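Local coordinates for protein TssK (Serratia sp. FS14, PDB 5Y0E) that probably serves as a trimeric baseplate component of the bacterial type VI secretion system, linking the baseplate to the membrane complex, at residues L210-Q215 and A317-L322; S310-D315 and Q396-A401; T337-D342 and F439-S444; I368-R373 and K416-S421. One frame throughout, in Å; residues are numbered along the deposited sequence.

Interaction 1: residues L210-Q215 and A317-L322; sequences LQQRSQ and AIQLTL
The principal contact is a stack of two amides, Q212 on the helix and Q319 on the strand. Their planes lie 6° apart, and the two chains run past each other in opposite directions, which sets each amide partly against the aliphatic part of its partner: Q212 CG is 3.5 Å from Q319 CD, and Q319 OE1 lies 3.5 Å from Q212 CB. Both chains are extended beyond CG, which lets the nearly parallel amides lie alongside each other. Q319 reaches the helix because its CG is anti to the backbone N (chi1 -175°).

The polar contribution comes from the end of Q212. Its NE2 gives a weak hydrogen bond to the backbone O of Q319, 3.3 Å long and bent to 131° at the hydrogen, and the same NE2 stands 3.1 Å from T321 OG1. Beyond this the contact is slight: a methyl-to-oxygen approach, with T321 CG2 4.0 Å from Q211 OE1, the two side chains crossing at about a right angle.

Q319 and T321 direct their CB atoms at the helix, whereas I318 and L320 direct theirs to the other face of the strand, and W440 of the neighbouring strand also touches Q319. In all, 244 Å² is buried. The arrangement is a helix laid against one face of an antiparallel sheet by polar side chains, here joining helix 197-222 of the helical region to the C-terminal beta domain of TssK.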
# COMPACT_ATOMS: atom_id res chain seq x y z
N LEU A 210 4.41 16.01 -1.68
CA LEU A 210 3.11 15.78 -2.27
C LEU A 210 2.11 16.84 -1.82
O LEU A 210 1.25 17.24 -2.60
CB LEU A 210 2.61 14.39 -1.93
CG LEU A 210 3.48 13.28 -2.48
CD1 LEU A 210 3.02 11.95 -1.94
CD2 LEU A 210 3.46 13.28 -3.99
N GLN A 211 2.24 17.35 -0.60
CA GLN A 211 1.33 18.42 -0.23
C GLN A 211 1.64 19.69 -1.00
O GLN A 211 0.72 20.41 -1.39
CB GLN A 211 1.38 18.66 1.28
CG GLN A 211 0.75 17.54 2.08
CD GLN A 211 1.26 17.48 3.48
OE1 GLN A 211 2.29 18.04 3.80
NE2 GLN A 211 0.54 16.78 4.34
N GLN A 212 2.91 19.94 -1.26
CA GLN A 212 3.27 21.15 -1.99
C GLN A 212 2.78 21.08 -3.43
O GLN A 212 2.10 21.99 -3.91
CB GLN A 212 4.78 21.37 -1.90
CG GLN A 212 5.23 21.80 -0.52
CD GLN A 212 6.66 21.42 -0.18
OE1 GLN A 212 7.37 20.86 -0.99
NE2 GLN A 212 7.08 21.74 1.02
N ARG A 213 3.05 19.99 -4.12
CA ARG A 213 2.70 19.95 -5.53
C ARG A 213 1.19 19.88 -5.71
O ARG A 213 0.65 20.43 -6.66
CB ARG A 213 3.38 18.78 -6.22
CG ARG A 213 4.89 18.90 -6.26
CD ARG A 213 5.33 20.26 -6.66
NE ARG A 213 4.77 20.67 -7.94
CZ ARG A 213 4.43 21.92 -8.22
NH1 ARG A 213 4.58 22.88 -7.32
NH2 ARG A 213 3.90 22.21 -9.41
N SER A 214 0.52 19.20 -4.79
CA SER A 214 -0.93 19.12 -4.81
C SER A 214 -1.56 20.50 -4.67
O SER A 214 -2.50 20.84 -5.39
CB SER A 214 -1.37 18.23 -3.67
OG SER A 214 -2.61 17.68 -3.96
N GLN A 215 -1.09 21.27 -3.71
CA GLN A 215 -1.64 22.60 -3.50
C GLN A 215 -1.46 23.46 -4.75
O GLN A 215 -2.39 24.13 -5.20
CB GLN A 215 -0.94 23.24 -2.30
CG GLN A 215 -1.43 24.60 -1.86
CD GLN A 215 -0.31 25.45 -1.25
OE1 GLN A 215 0.88 25.11 -1.36
NE2 GLN A 215 -0.69 26.56 -0.61
N ALA A 317 17.02 25.47 -4.23
CA ALA A 317 15.94 25.97 -3.40
C ALA A 317 15.16 24.79 -2.86
O ALA A 317 15.21 23.70 -3.42
CB ALA A 317 15.03 26.91 -4.19
N ILE A 318 14.46 25.00 -1.76
CA ILE A 318 13.69 23.97 -1.10
C ILE A 318 12.48 24.59 -0.49
O ILE A 318 12.59 25.55 0.20
CB ILE A 318 14.52 23.32 -0.00
CG1 ILE A 318 15.48 22.33 -0.60
CG2 ILE A 318 13.66 22.56 0.95
CD1 ILE A 318 16.62 21.99 0.31
N GLN A 319 11.31 24.04 -0.72
CA GLN A 319 10.11 24.61 -0.18
C GLN A 319 9.86 24.12 1.22
O GLN A 319 10.11 23.00 1.52
CB GLN A 319 8.93 24.27 -1.06
CG GLN A 319 7.64 24.91 -0.66
CD GLN A 319 6.59 24.76 -1.71
OE1 GLN A 319 6.82 24.15 -2.72
NE2 GLN A 319 5.45 25.32 -1.48
N LEU A 320 9.37 24.97 2.09
CA LEU A 320 9.11 24.55 3.42
C LEU A 320 7.63 24.52 3.62
O LEU A 320 6.95 25.43 3.25
CB LEU A 320 9.72 25.54 4.39
CG LEU A 320 11.11 25.26 4.92
CD1 LEU A 320 12.08 24.93 3.83
CD2 LEU A 320 11.58 26.47 5.68
N THR A 321 7.12 23.47 4.22
CA THR A 321 5.71 23.35 4.45
C THR A 321 5.24 24.15 5.63
O THR A 321 5.76 24.01 6.71
CB THR A 321 5.34 21.90 4.72
OG1 THR A 321 6.10 21.05 3.86
CG2 THR A 321 3.89 21.68 4.46
N LEU A 322 4.25 24.98 5.42
CA LEU A 322 3.71 25.76 6.49
C LEU A 322 2.64 24.92 7.13
O LEU A 322 1.58 24.74 6.58
CB LEU A 322 3.11 27.04 5.97
CG LEU A 322 4.08 28.11 5.55
CD1 LEU A 322 3.29 29.17 4.83
CD2 LEU A 322 4.79 28.71 6.74

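Interaction 2: residues S310-D315 and Q396-A401; sequences SVVLED and QIPYHA
Two valine rotamers set up this contact. With chi1 at -60°, V312 holds CG1 anti to its carbonyl carbon and delivers that methyl to the backbone of 396-401; V311, at -63°, places CG2 in the crowded position between its N and carbonyl carbon, from where it meets the ring of P398. The evidence for packing is a short set of distances. V311 CG2 lies 3.9 Å from P398 CG, the side chains crossing at about a right angle, and V312 CG1 approaches P398 CD at 4.3 Å. V312 CG1 also comes to 3.4 Å from Q396 O, a methyl resting on a carbonyl oxygen, while the side chain of Q396 leads away from the contact.

No hydrogen bond joins the two segments, and only 133 Å² is buried, which makes this a light van der Waals contact, partly apolar, between two irregular loops. Within the first loop S310 OG gives V312 O a weak hydrogen bond of 3.5 Å, which spans the turn just after the helix ends. Crystal neighbours also touch V311, V312 and P398, so lattice packing may influence the local conformation.

The contact lies between helix and sheet. W440 of strand 436-443 touches V312, I397 and P398, R213 of helix 197-222 packs on V311, and A317 at the start of strand 317-324 receives Q396 and I397.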
# COMPACT_ATOMS: atom_id res chain seq x y z
N SER A 310 9.99 17.56 -8.58
CA SER A 310 10.61 18.85 -8.32
C SER A 310 10.28 19.88 -9.39
O SER A 310 10.16 19.56 -10.57
CB SER A 310 12.11 18.70 -8.22
OG SER A 310 12.63 19.86 -7.63
N VAL A 311 10.15 21.13 -8.97
CA VAL A 311 9.89 22.26 -9.84
C VAL A 311 10.97 23.33 -9.70
O VAL A 311 10.75 24.48 -10.03
CB VAL A 311 8.49 22.85 -9.59
CG1 VAL A 311 7.43 21.84 -9.92
CG2 VAL A 311 8.34 23.32 -8.15
N VAL A 312 12.13 22.96 -9.17
CA VAL A 312 13.27 23.84 -9.07
C VAL A 312 14.49 23.09 -9.57
O VAL A 312 14.48 21.88 -9.75
CB VAL A 312 13.51 24.34 -7.64
CG1 VAL A 312 12.31 25.08 -7.16
CG2 VAL A 312 13.85 23.19 -6.72
N LEU A 313 15.55 23.84 -9.80
CA LEU A 313 16.77 23.27 -10.36
C LEU A 313 17.65 22.62 -9.31
O LEU A 313 18.18 23.31 -8.44
CB LEU A 313 17.59 24.36 -11.02
CG LEU A 313 18.68 23.92 -11.97
CD1 LEU A 313 18.05 23.28 -13.17
CD2 LEU A 313 19.48 25.14 -12.38
N GLU A 314 17.78 21.30 -9.38
CA GLU A 314 18.60 20.54 -8.46
C GLU A 314 18.17 20.97 -7.07
O GLU A 314 16.99 20.86 -6.74
CB GLU A 314 20.09 20.79 -8.64
CG GLU A 314 20.53 20.78 -10.07
CD GLU A 314 21.37 19.57 -10.40
OE1 GLU A 314 21.43 18.66 -9.54
OE2 GLU A 314 21.97 19.54 -11.50
N ASP A 315 19.10 21.46 -6.27
CA ASP A 315 18.79 21.91 -4.92
C ASP A 315 19.07 23.38 -4.68
O ASP A 315 19.37 23.78 -3.56
CB ASP A 315 19.58 21.05 -3.93
CG ASP A 315 21.02 20.86 -4.33
OD1 ASP A 315 21.58 21.72 -5.05
OD2 ASP A 315 21.61 19.84 -3.93
N GLN A 396 15.05 31.31 -8.54
CA GLN A 396 15.23 29.95 -8.07
C GLN A 396 13.94 29.26 -7.71
O GLN A 396 13.94 28.03 -7.57
CB GLN A 396 16.13 29.90 -6.83
CG GLN A 396 17.54 30.35 -7.06
CD GLN A 396 17.67 31.84 -7.01
OE1 GLN A 396 16.69 32.55 -6.76
NE2 GLN A 396 18.87 32.34 -7.22
N ILE A 397 12.85 29.99 -7.52
CA ILE A 397 11.58 29.37 -7.16
C ILE A 397 10.57 29.77 -8.22
O ILE A 397 10.82 30.70 -8.99
CB ILE A 397 11.11 29.78 -5.75
CG1 ILE A 397 10.84 31.27 -5.70
CG2 ILE A 397 12.13 29.39 -4.74
CD1 ILE A 397 10.10 31.69 -4.48
N PRO A 398 9.45 29.06 -8.32
CA PRO A 398 8.45 29.43 -9.32
C PRO A 398 7.84 30.77 -8.96
O PRO A 398 7.66 31.09 -7.79
CB PRO A 398 7.42 28.31 -9.21
CG PRO A 398 8.07 27.23 -8.53
CD PRO A 398 9.06 27.83 -7.62
N TYR A 399 7.51 31.55 -9.96
CA TYR A 399 6.89 32.84 -9.76
C TYR A 399 5.44 32.76 -10.20
O TYR A 399 5.18 32.57 -11.39
CB TYR A 399 7.60 33.93 -10.54
CG TYR A 399 6.78 35.17 -10.70
CD1 TYR A 399 6.54 36.00 -9.65
CD2 TYR A 399 6.22 35.49 -11.92
CE1 TYR A 399 5.80 37.10 -9.80
CE2 TYR A 399 5.48 36.61 -12.07
CZ TYR A 399 5.27 37.41 -11.00
OH TYR A 399 4.52 38.53 -11.15
N HIS A 400 4.52 32.93 -9.26
CA HIS A 400 3.10 33.03 -9.57
C HIS A 400 2.73 34.49 -9.78
O HIS A 400 2.79 35.29 -8.85
CB HIS A 400 2.24 32.44 -8.47
CG HIS A 400 2.69 31.09 -8.02
ND1 HIS A 400 3.32 30.21 -8.86
CD2 HIS A 400 2.61 30.49 -6.81
CE1 HIS A 400 3.61 29.10 -8.19
NE2 HIS A 400 3.19 29.25 -6.94
N ALA A 401 2.33 34.82 -11.01
CA ALA A 401 1.85 36.15 -11.32
C ALA A 401 0.67 36.48 -10.45
O ALA A 401 -0.28 35.70 -10.38
CB ALA A 401 1.46 36.24 -12.79

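Interaction 3: residues T337-D342 and F439-S444; sequences TKMMRD and FWAIRS
The carbonyl oxygen of D342 is gripped twice by the last modelled residue, S444. The backbone N of S444 donates to D342 O at 2.9 Å, with 147° at the hydrogen and the donor lying nearly along the C=O axis. S444 OG donates to the same oxygen at 3.1 Å from well above the carbonyl plane, 61° out of it. The hydroxyl can do so because OG is anti to the carbonyl carbon of S444 and therefore sits beside the very N that makes the first bond. R443 CA adds a CA-H...O contact to D342 O at 3.5 Å. Two hydrogen bonds from S444 and the weaker CA-H contact of R443 thus converge on one acceptor.

No salt bridge accompanies these bonds: D342 OD2 and R443 NH1, though of opposite charge, are 5.3 Å apart, and R443 NE is instead bonded to the backbone O of D315.

Apolar packing comes from M339, whose chain bends at chi2 (-127°) to bring its methyl CE within 3.9 Å of A441 CB; both residues are buried, and I318 also touches M339.

D342 leads straight into strand 343-350, which pairs antiparallel with 436-443 through backbone bonds of W440 with V346 and I442 with G344. The S444 to D342 bond keeps that register one step further, closing the end of the hydrogen-bonded ladder in an antiparallel beta sheet.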
# COMPACT_ATOMS: atom_id res chain seq x y z
N THR A 337 20.32 22.36 10.62
CA THR A 337 20.79 23.46 11.43
C THR A 337 21.67 24.35 10.57
O THR A 337 21.93 25.50 10.91
CB THR A 337 21.60 22.98 12.63
OG1 THR A 337 22.63 22.09 12.19
CG2 THR A 337 20.69 22.25 13.59
N LYS A 338 22.14 23.83 9.44
CA LYS A 338 22.97 24.59 8.53
C LYS A 338 22.06 25.45 7.70
O LYS A 338 22.40 26.58 7.36
CB LYS A 338 23.74 23.65 7.61
CG LYS A 338 24.78 22.81 8.31
CD LYS A 338 25.50 21.88 7.35
CE LYS A 338 26.56 21.06 8.06
NZ LYS A 338 27.26 20.13 7.13
N MET A 339 20.89 24.93 7.42
CA MET A 339 19.91 25.61 6.61
C MET A 339 19.75 27.10 6.89
O MET A 339 19.54 27.89 5.99
CB MET A 339 18.57 24.96 6.87
CG MET A 339 18.05 24.15 5.72
SD MET A 339 16.40 24.70 5.35
CE MET A 339 16.39 24.34 3.62
N MET A 340 19.83 27.48 8.13
CA MET A 340 19.60 28.86 8.48
C MET A 340 20.76 29.80 8.27
O MET A 340 20.67 30.97 8.57
CB MET A 340 19.11 28.96 9.90
CG MET A 340 17.85 28.16 10.13
SD MET A 340 16.46 29.26 10.25
CE MET A 340 15.38 28.34 11.31
N ARG A 341 21.85 29.29 7.73
CA ARG A 341 22.99 30.12 7.48
C ARG A 341 23.38 30.04 6.01
O ARG A 341 24.11 30.88 5.52
CB ARG A 341 24.13 29.70 8.40
CG ARG A 341 25.41 30.50 8.27
CD ARG A 341 26.45 30.03 9.30
NE ARG A 341 26.88 28.66 9.06
CZ ARG A 341 27.82 28.30 8.19
NH1 ARG A 341 28.45 29.20 7.44
NH2 ARG A 341 28.14 27.01 8.06
N ASP A 342 22.87 29.05 5.31
CA ASP A 342 23.16 28.88 3.89
C ASP A 342 22.03 29.28 2.96
O ASP A 342 22.21 29.35 1.76
CB ASP A 342 23.49 27.43 3.61
CG ASP A 342 24.70 26.97 4.34
OD1 ASP A 342 25.43 27.83 4.82
OD2 ASP A 342 24.93 25.76 4.43
N PHE A 439 6.37 29.22 1.42
CA PHE A 439 7.56 29.55 2.17
C PHE A 439 8.72 28.81 1.54
O PHE A 439 8.71 27.58 1.47
CB PHE A 439 7.40 29.18 3.64
CG PHE A 439 8.43 29.78 4.51
CD1 PHE A 439 8.35 31.09 4.87
CD2 PHE A 439 9.48 29.03 4.98
CE1 PHE A 439 9.30 31.65 5.67
CE2 PHE A 439 10.43 29.59 5.80
CZ PHE A 439 10.34 30.90 6.14
N TRP A 440 9.69 29.55 1.05
CA TRP A 440 10.81 28.97 0.35
C TRP A 440 12.12 29.34 1.00
O TRP A 440 12.27 30.43 1.56
CB TRP A 440 10.82 29.42 -1.09
CG TRP A 440 9.77 28.82 -1.94
CD1 TRP A 440 8.52 29.30 -2.13
CD2 TRP A 440 9.89 27.65 -2.73
NE1 TRP A 440 7.84 28.49 -3.00
CE2 TRP A 440 8.67 27.47 -3.39
CE3 TRP A 440 10.91 26.74 -2.96
CZ2 TRP A 440 8.44 26.43 -4.24
CZ3 TRP A 440 10.68 25.70 -3.81
CH2 TRP A 440 9.45 25.55 -4.44
N ALA A 441 13.08 28.44 0.90
CA ALA A 441 14.46 28.68 1.30
C ALA A 441 15.32 28.57 0.06
O ALA A 441 15.17 27.62 -0.72
CB ALA A 441 14.90 27.69 2.36
N ILE A 442 16.22 29.54 -0.14
CA ILE A 442 16.99 29.66 -1.38
C ILE A 442 18.47 29.66 -1.06
O ILE A 442 18.95 30.56 -0.36
CB ILE A 442 16.60 30.92 -2.16
CG1 ILE A 442 15.10 30.95 -2.36
CG2 ILE A 442 17.30 30.94 -3.48
CD1 ILE A 442 14.62 32.03 -3.27
N ARG A 443 19.19 28.70 -1.60
CA ARG A 443 20.60 28.56 -1.30
C ARG A 443 21.39 29.76 -1.81
O ARG A 443 21.09 30.32 -2.86
CB ARG A 443 21.13 27.27 -1.92
CG ARG A 443 22.40 26.77 -1.30
CD ARG A 443 22.97 25.56 -2.04
NE ARG A 443 22.07 24.41 -2.04
CZ ARG A 443 21.91 23.58 -1.02
NH1 ARG A 443 22.58 23.78 0.10
NH2 ARG A 443 21.08 22.55 -1.12
N SER A 444 22.41 30.15 -1.05
CA SER A 444 23.21 31.31 -1.43
C SER A 444 24.51 30.92 -2.10
O SER A 444 25.13 31.75 -2.77
CB SER A 444 23.51 32.16 -0.20
OG SER A 444 22.38 32.21 0.65

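Interaction 4: residues I368-R373 and K416-S421; sequences IAPVTR and KQMEKS
On one face of the R373 guanidinium sits Q417 NE2, 3.2 Å above the plane and offset toward the rim. The setting is the edge strand, within this chain, of an antiparallel sheet: strand 366-370 runs into a turn and packs against helix 414-419, the helix that precedes the neighbouring strand 423-428. The two planar groups are 85° apart, so the amide stands upright on the guanidinium instead of stacking with it. No hydrogen bond results: R373 NH2 and Q417 NE2, 3.2 Å apart, are both donors, and Q417 OE1, though 3.3 Å from R373 NH1, meets it at a poor angle. Q417 reaches across from the helix with CG anti to the backbone N (chi1 -153°) and an extended chain beyond it.

Beneath this surface pair, P370 and M418 are buried and make the apolar part of the contact. P370 turns its ring to M418, with CG 3.7 Å from SD, and the two side chains meet at a slant; the sulfur also lies 3.8 Å from P370 N. F424 and I385 touch M418 as well. Just past the helix end, S421 OG rests 3.7 Å from P370 CB.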
# COMPACT_ATOMS: atom_id res chain seq x y z
N ILE A 368 7.39 37.10 12.54
CA ILE A 368 8.10 35.86 12.37
C ILE A 368 9.19 35.72 13.40
O ILE A 368 9.99 36.62 13.60
CB ILE A 368 8.69 35.77 10.95
CG1 ILE A 368 7.60 35.50 9.93
CG2 ILE A 368 9.71 34.66 10.85
CD1 ILE A 368 7.95 36.01 8.57
N ALA A 369 9.21 34.56 14.04
CA ALA A 369 10.19 34.24 15.05
C ALA A 369 10.21 32.76 15.30
O ALA A 369 9.49 32.02 14.66
CB ALA A 369 9.86 34.97 16.33
N PRO A 370 11.03 32.33 16.25
CA PRO A 370 11.18 30.94 16.64
C PRO A 370 10.09 30.59 17.60
O PRO A 370 9.69 31.43 18.37
CB PRO A 370 12.54 30.91 17.32
CG PRO A 370 13.18 32.22 17.00
CD PRO A 370 12.03 33.16 16.92
N VAL A 371 9.63 29.35 17.58
CA VAL A 371 8.51 28.93 18.42
C VAL A 371 8.58 29.30 19.87
O VAL A 371 7.59 29.73 20.44
CB VAL A 371 8.25 27.43 18.33
CG1 VAL A 371 7.83 27.08 16.91
CG2 VAL A 371 9.47 26.63 18.71
N THR A 372 9.75 29.12 20.47
CA THR A 372 9.97 29.44 21.88
C THR A 372 9.70 30.91 22.09
O THR A 372 8.99 31.28 23.01
CB THR A 372 11.42 29.15 22.28
OG1 THR A 372 12.24 30.24 21.88
CG2 THR A 372 11.91 27.90 21.59
N ARG A 373 10.33 31.73 21.26
CA ARG A 373 10.25 33.18 21.37
C ARG A 373 9.14 33.90 20.65
O ARG A 373 9.22 35.10 20.46
CB ARG A 373 11.57 33.79 20.89
CG ARG A 373 11.62 35.30 21.00
CD ARG A 373 11.37 35.76 22.42
NE ARG A 373 12.33 35.15 23.33
CZ ARG A 373 13.54 35.65 23.56
NH1 ARG A 373 13.93 36.76 22.95
NH2 ARG A 373 14.37 35.04 24.40
N LYS A 416 19.99 35.53 15.16
CA LYS A 416 20.79 34.52 15.86
C LYS A 416 19.97 33.50 16.59
O LYS A 416 20.31 32.34 16.62
CB LYS A 416 21.77 35.14 16.85
CG LYS A 416 22.30 36.49 16.45
CD LYS A 416 23.19 36.36 15.24
CE LYS A 416 23.24 37.69 14.51
NZ LYS A 416 23.11 38.80 15.48
N GLN A 417 18.88 33.93 17.20
CA GLN A 417 18.05 32.99 17.90
C GLN A 417 17.52 31.98 16.90
O GLN A 417 17.55 30.79 17.15
CB GLN A 417 16.92 33.68 18.63
CG GLN A 417 16.44 32.92 19.85
CD GLN A 417 15.78 33.79 20.90
OE1 GLN A 417 15.81 35.02 20.82
NE2 GLN A 417 15.19 33.16 21.89
N MET A 418 17.03 32.47 15.76
CA MET A 418 16.56 31.59 14.72
C MET A 418 17.64 30.60 14.32
O MET A 418 17.38 29.41 14.33
CB MET A 418 16.12 32.38 13.50
CG MET A 418 14.73 32.98 13.59
SD MET A 418 13.43 31.80 13.30
CE MET A 418 14.33 30.46 12.57
N GLU A 419 18.82 31.10 13.97
CA GLU A 419 19.96 30.29 13.52
C GLU A 419 20.18 29.04 14.34
O GLU A 419 20.50 27.99 13.82
CB GLU A 419 21.23 31.12 13.48
CG GLU A 419 21.21 32.23 12.45
CD GLU A 419 22.56 32.41 11.77
OE1 GLU A 419 22.91 33.56 11.44
OE2 GLU A 419 23.26 31.40 11.57
N LYS A 420 20.04 29.17 15.64
CA LYS A 420 20.11 28.06 16.57
C LYS A 420 18.75 27.41 16.80
O LYS A 420 18.66 26.49 17.62
CB LYS A 420 20.70 28.53 17.90
CG LYS A 420 22.16 28.97 17.82
CD LYS A 420 23.02 28.28 18.87
CE LYS A 420 22.99 29.03 20.20
NZ LYS A 420 23.13 28.16 21.41
N SER A 421 17.71 27.85 16.12
CA SER A 421 16.42 27.19 16.24
C SER A 421 16.23 26.21 15.09
O SER A 421 17.03 26.13 14.16
CB SER A 421 15.28 28.20 16.28
OG SER A 421 14.10 27.57 16.76

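Overall arrangement
From the N terminus, helix 197-222 supplies 210-215, and interaction 1 closes the first loop on strand 317-324, about one hundred residues of largely helical chain later. Interaction 2 opens at 310-315, inside that loop, and closes at 396-401, so it crosses interaction 1. Interaction 3 spans 337-342 to the C-terminal end of the model; it crosses interaction 2 and encloses interaction 4, which itself crosses interaction 2. Interactions 1, 3 and 4 all reach the eight-stranded antiparallel sheet, where 317-324 and 436-443 are neighbours: L320 N lies 2.8 Å from F439 O. Interactions 1 and 2, which touch each other, add the helical side.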